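Local coordinates for Lmo2119 protein (Listeria monocytogenes serovar 1/2a, PDB 5HQH), which is of unknown function and is represented here by a YbbR-like domain, one piece of a longer protein that probably carries a signal sequence, at residues Ser10-Asn15 and Thr37-Gly42; Thr57-Leu62 and Gln75-Ser80. All blocks are in the same frame, centred on the assembly; numbering follows the deposited sequence. Where two conformers were deposited one is given.

Contact 1. Residues Ser10-Asn15 and Thr37-Gly42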
# COMPACT_ATOMS: atom_id res chain seq x y z
N SER A 10 -11.14 -10.87 13.61
CA SER A 10 -9.84 -10.63 12.93
C SER A 10 -9.69 -11.51 11.69
O SER A 10 -10.04 -12.70 11.71
CB SER A 10 -8.66 -10.87 13.88
OG SER A 10 -7.40 -10.78 13.21
N GLU A 11 -9.16 -10.91 10.62
CA GLU A 11 -8.94 -11.61 9.36
C GLU A 11 -7.58 -11.22 8.80
O GLU A 11 -7.21 -10.06 8.83
CB GLU A 11 -10.02 -11.24 8.34
CG GLU A 11 -11.41 -11.77 8.63
CD GLU A 11 -11.54 -13.26 8.41
OE1 GLU A 11 -10.68 -13.85 7.74
OE2 GLU A 11 -12.54 -13.85 8.86
N VAL A 12 -6.84 -12.21 8.31
CA VAL A 12 -5.58 -12.00 7.61
C VAL A 12 -5.91 -12.23 6.14
O VAL A 12 -6.36 -13.30 5.76
CB VAL A 12 -4.47 -12.95 8.10
CG1 VAL A 12 -3.20 -12.72 7.31
CG2 VAL A 12 -4.23 -12.76 9.60
N ILE A 13 -5.73 -11.20 5.34
CA ILE A 13 -6.11 -11.23 3.93
C ILE A 13 -4.83 -11.22 3.09
O ILE A 13 -4.04 -10.28 3.18
CB ILE A 13 -7.01 -10.02 3.61
CG1 ILE A 13 -8.25 -10.03 4.53
CG2 ILE A 13 -7.43 -10.01 2.14
CD1 ILE A 13 -9.14 -8.85 4.36
N GLU A 14 -4.69 -12.25 2.29
CA GLU A 14 -3.50 -12.41 1.45
C GLU A 14 -3.72 -11.79 0.06
O GLU A 14 -4.84 -11.59 -0.40
CB GLU A 14 -3.16 -13.88 1.32
CG GLU A 14 -2.74 -14.50 2.64
CD GLU A 14 -2.52 -15.99 2.55
OE1 GLU A 14 -1.78 -16.44 1.67
OE2 GLU A 14 -3.07 -16.70 3.40
N ASN A 15 -2.61 -11.47 -0.58
CA ASN A 15 -2.60 -11.05 -1.97
C ASN A 15 -3.36 -9.78 -2.25
O ASN A 15 -4.06 -9.67 -3.24
CB ASN A 15 -3.03 -12.21 -2.86
CG ASN A 15 -2.18 -13.45 -2.65
OD1 ASN A 15 -0.95 -13.37 -2.65
ND2 ASN A 15 -2.82 -14.57 -2.46
N THR A 37 0.14 -8.73 2.49
CA THR A 37 -0.83 -9.33 3.40
C THR A 37 -1.35 -8.28 4.37
O THR A 37 -0.57 -7.58 5.01
CB THR A 37 -0.18 -10.47 4.21
OG1 THR A 37 0.35 -11.44 3.30
CG2 THR A 37 -1.14 -11.14 5.15
N VAL A 38 -2.67 -8.19 4.52
CA VAL A 38 -3.27 -7.19 5.40
C VAL A 38 -4.02 -7.86 6.52
O VAL A 38 -4.76 -8.81 6.28
CB VAL A 38 -4.27 -6.28 4.63
CG1 VAL A 38 -4.95 -5.28 5.55
CG2 VAL A 38 -3.53 -5.52 3.54
N THR A 39 -3.78 -7.42 7.76
CA THR A 39 -4.51 -7.94 8.90
C THR A 39 -5.46 -6.86 9.41
O THR A 39 -5.07 -5.72 9.62
CB THR A 39 -3.55 -8.33 10.05
OG1 THR A 39 -2.62 -9.29 9.57
CG2 THR A 39 -4.32 -8.91 11.22
N LEU A 40 -6.72 -7.25 9.57
CA LEU A 40 -7.81 -6.37 10.02
C LEU A 40 -8.38 -6.90 11.31
O LEU A 40 -8.61 -8.10 11.39
CB LEU A 40 -8.96 -6.39 9.02
CG LEU A 40 -8.66 -5.97 7.59
CD1 LEU A 40 -9.91 -6.09 6.75
CD2 LEU A 40 -8.11 -4.57 7.57
N SER A 41 -8.66 -6.03 12.28
CA SER A 41 -9.34 -6.45 13.50
C SER A 41 -10.34 -5.38 13.93
O SER A 41 -10.11 -4.18 13.72
CB SER A 41 -8.36 -6.78 14.60
OG SER A 41 -7.72 -5.63 15.06
N GLY A 42 -11.45 -5.81 14.51
CA GLY A 42 -12.48 -4.86 14.95
C GLY A 42 -13.82 -5.54 15.03
O GLY A 42 -13.86 -6.76 15.06
O HOH W 1 -0.19 -12.13 0.71
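Val-12 and Thr-37 meet methyl against methyl across an antiparallel strand pair, CG1 of Val-12 lying 3.4 Å from CG2 of Thr-37, closer than two methyl groups normally rest. Both methyls stand anti to their own backbone N (chi1 178° for Val-12), which aims the two branches at each other. The second valine methyl, CG2, turns instead to Thr-39, 3.8 Å from its OG1, on the Ser-10 and Ser-41 face. On the other face Ile-13 crosses Leu-40 at a slant, and the ends of the two chains touch, CD1 of Ile-13 to CD1 of Leu-40 at 3.7 Å. Two hydrogen-bonded pairs, Glu-11 with Leu-40 and Ile-13 with Val-38, fix this register; the bond from Ile-13 N to Val-38 O is short, 2.7 Å, and nearly straight at 172°. Where the first strand turns its corner, one water bridges Asn-15 N (2.8 Å) and Thr-37 OG1 (2.7 Å). The carboxylate of Glu-11 reaches helix 44-53, in a salt bridge with Lys-51 and a hydrogen bond with Gln-48. The Ile-13 and Leu-40 face packs against helix 44-53 and Phe-56, while strand 84-98 pairs with 37-42 along its other edge.

Contact 2. Residues Thr57-Leu62 and Gln75-Ser80; sequences TVYADL and QVKDVS
This is a surface contact within the beta hairpin of strands 57-61 and 68-77, antiparallel and close to the centre of the chain. Thr-57 with Lys-77 and Tyr-59 with Gln-75 are its hydrogen-bonded pairs; between them Val-58 faces Val-76, with their CG2 atoms 4.3 Å apart. Tyr-59 CG is tucked between its own N and C (chi1 64°), which lays the ring over the neighbouring strand. Gln-75 CB sits above one ring face in a CH-pi contact, 3.7 Å from the centroid, and Lys-77 CG approaches Tyr-59 CE1 obliquely at 3.5 Å. The Gln-75 amide, its plane 39° from the ring's, is held through water: NE2 shares one molecule with Tyr-59 OH, while two more link OE1 to Asp-61 N and OD2; Asp-61 OD1 accepts from Lys-63 N. Asp-78 OD2 accepts from Thr-57 OG1 (2.8 Å) through its anti lone pair, tying the loop after the strand to strand 57-61. In one conformer Lys-77 NZ adds a salt bridge within 75-80 to that oxygen (3.1 Å), from the syn side. Strand 9-21 runs parallel to 57-61, bringing the Tyr-21 ring against Tyr-59, while Val-76 packs on Val-85 and Val-87 of strand 84-98.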
# COMPACT_ATOMS: atom_id res chain seq x y z
N THR A 57 -7.82 0.34 0.49
CA THR A 57 -6.75 0.55 -0.48
C THR A 57 -5.42 0.65 0.21
O THR A 57 -5.25 1.54 1.04
CB THR A 57 -6.98 1.86 -1.24
OG1 THR A 57 -8.28 1.81 -1.88
CG2 THR A 57 -5.89 2.13 -2.24
N VAL A 58 -4.49 -0.26 -0.10
CA VAL A 58 -3.12 -0.20 0.41
C VAL A 58 -2.30 0.55 -0.63
O VAL A 58 -2.45 0.29 -1.82
CB VAL A 58 -2.51 -1.60 0.60
CG1 VAL A 58 -1.09 -1.49 1.13
CG2 VAL A 58 -3.37 -2.42 1.54
N TYR A 59 -1.51 1.51 -0.17
CA TYR A 59 -0.76 2.34 -1.09
C TYR A 59 0.60 2.77 -0.57
O TYR A 59 0.83 2.91 0.63
CB TYR A 59 -1.56 3.57 -1.49
CG TYR A 59 -1.90 4.56 -0.38
CD1 TYR A 59 -2.96 4.31 0.48
CD2 TYR A 59 -1.24 5.79 -0.25
CE1 TYR A 59 -3.31 5.21 1.46
CE2 TYR A 59 -1.61 6.70 0.74
CZ TYR A 59 -2.66 6.41 1.57
OH TYR A 59 -3.04 7.34 2.53
N ALA A 60 1.49 3.02 -1.54
CA ALA A 60 2.78 3.65 -1.33
C ALA A 60 2.65 5.04 -1.96
O ALA A 60 2.48 5.17 -3.17
CB ALA A 60 3.93 2.86 -1.98
N ASP A 61 2.78 6.08 -1.14
CA ASP A 61 2.71 7.46 -1.64
C ASP A 61 4.11 8.02 -1.83
O ASP A 61 4.81 8.33 -0.85
CB ASP A 61 1.92 8.35 -0.72
CG ASP A 61 1.60 9.69 -1.36
OD1 ASP A 61 2.01 9.97 -2.50
OD2 ASP A 61 0.91 10.51 -0.74
N LEU A 62 4.50 8.13 -3.08
CA LEU A 62 5.83 8.64 -3.43
C LEU A 62 5.74 9.96 -4.16
O LEU A 62 6.64 10.33 -4.92
CB LEU A 62 6.55 7.59 -4.25
CG LEU A 62 6.83 6.36 -3.38
CD1 LEU A 62 7.20 5.17 -4.23
CD2 LEU A 62 7.91 6.65 -2.34
N GLN A 75 0.58 2.56 3.44
CA GLN A 75 -0.57 3.16 4.12
C GLN A 75 -1.85 2.47 3.69
O GLN A 75 -1.87 1.77 2.68
CB GLN A 75 -0.62 4.64 3.79
CG GLN A 75 0.56 5.44 4.32
CD GLN A 75 0.49 6.88 3.90
OE1 GLN A 75 1.18 7.32 2.96
NE2 GLN A 75 -0.39 7.61 4.53
N VAL A 76 -2.93 2.73 4.43
CA VAL A 76 -4.24 2.17 4.12
C VAL A 76 -5.28 3.27 4.21
O VAL A 76 -5.31 4.07 5.16
CB VAL A 76 -4.65 1.01 5.04
CG1 VAL A 76 -5.95 0.38 4.55
CG2 VAL A 76 -3.53 -0.02 5.15
N LYS A 77 -6.12 3.37 3.18
CA LYS A 77 -7.22 4.33 3.15
C LYS A 77 -8.48 3.63 2.68
O LYS A 77 -8.47 2.44 2.38
CB LYS A 77 -6.88 5.56 2.29
CG LYS A 77 -6.76 5.31 0.80
CD LYS A 77 -6.29 6.56 0.07
CE LYS A 77 -6.40 6.45 -1.45
NZ LYS A 77 -7.82 6.58 -1.94
N ASP A 78 -9.56 4.37 2.65
CA ASP A 78 -10.88 3.84 2.25
C ASP A 78 -11.29 2.67 3.17
O ASP A 78 -11.84 1.66 2.73
CB ASP A 78 -10.92 3.43 0.77
CG ASP A 78 -10.35 4.49 -0.16
OD1 ASP A 78 -10.70 5.65 0.03
OD2 ASP A 78 -9.55 4.15 -1.05
N VAL A 79 -11.00 2.82 4.46
CA VAL A 79 -11.17 1.75 5.43
C VAL A 79 -11.90 2.31 6.63
O VAL A 79 -11.68 3.44 7.02
CB VAL A 79 -9.78 1.17 5.82
CG1 VAL A 79 -8.90 2.19 6.54
CG2 VAL A 79 -9.91 -0.11 6.63
N SER A 80 -12.82 1.52 7.21
CA SER A 80 -13.59 1.95 8.36
C SER A 80 -12.70 2.42 9.50
O SER A 80 -11.69 1.80 9.82
CB SER A 80 -14.44 0.81 8.89
OG SER A 80 -15.07 1.16 10.12
O HOH W 2 -1.72 9.65 3.11
O HOH W 3 3.37 5.79 1.71
O HOH W 4 0.71 10.08 1.90

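Both segments of contact 1 precede contact 2 along the chain, with helix 44-53 between them. Their centres lie 14 Å apart, yet they belong to one mixed sheet. Strand 9-21 supplies a side of contact 1 and, beyond its corner at Asn-15, runs parallel to strand 57-61 of contact 2; strand 84-98 pairs with both 35-42 and 68-77. The contacts also meet directly, Val-38 CG2 packing 3.7 Å from Val-58 CG2, and Phe-56, just ahead of 57-62, touches Val-38 and Val-79. Strands 9-21 and 84-98 thus run from one pairing to the other along this elongated YbbR-like domain.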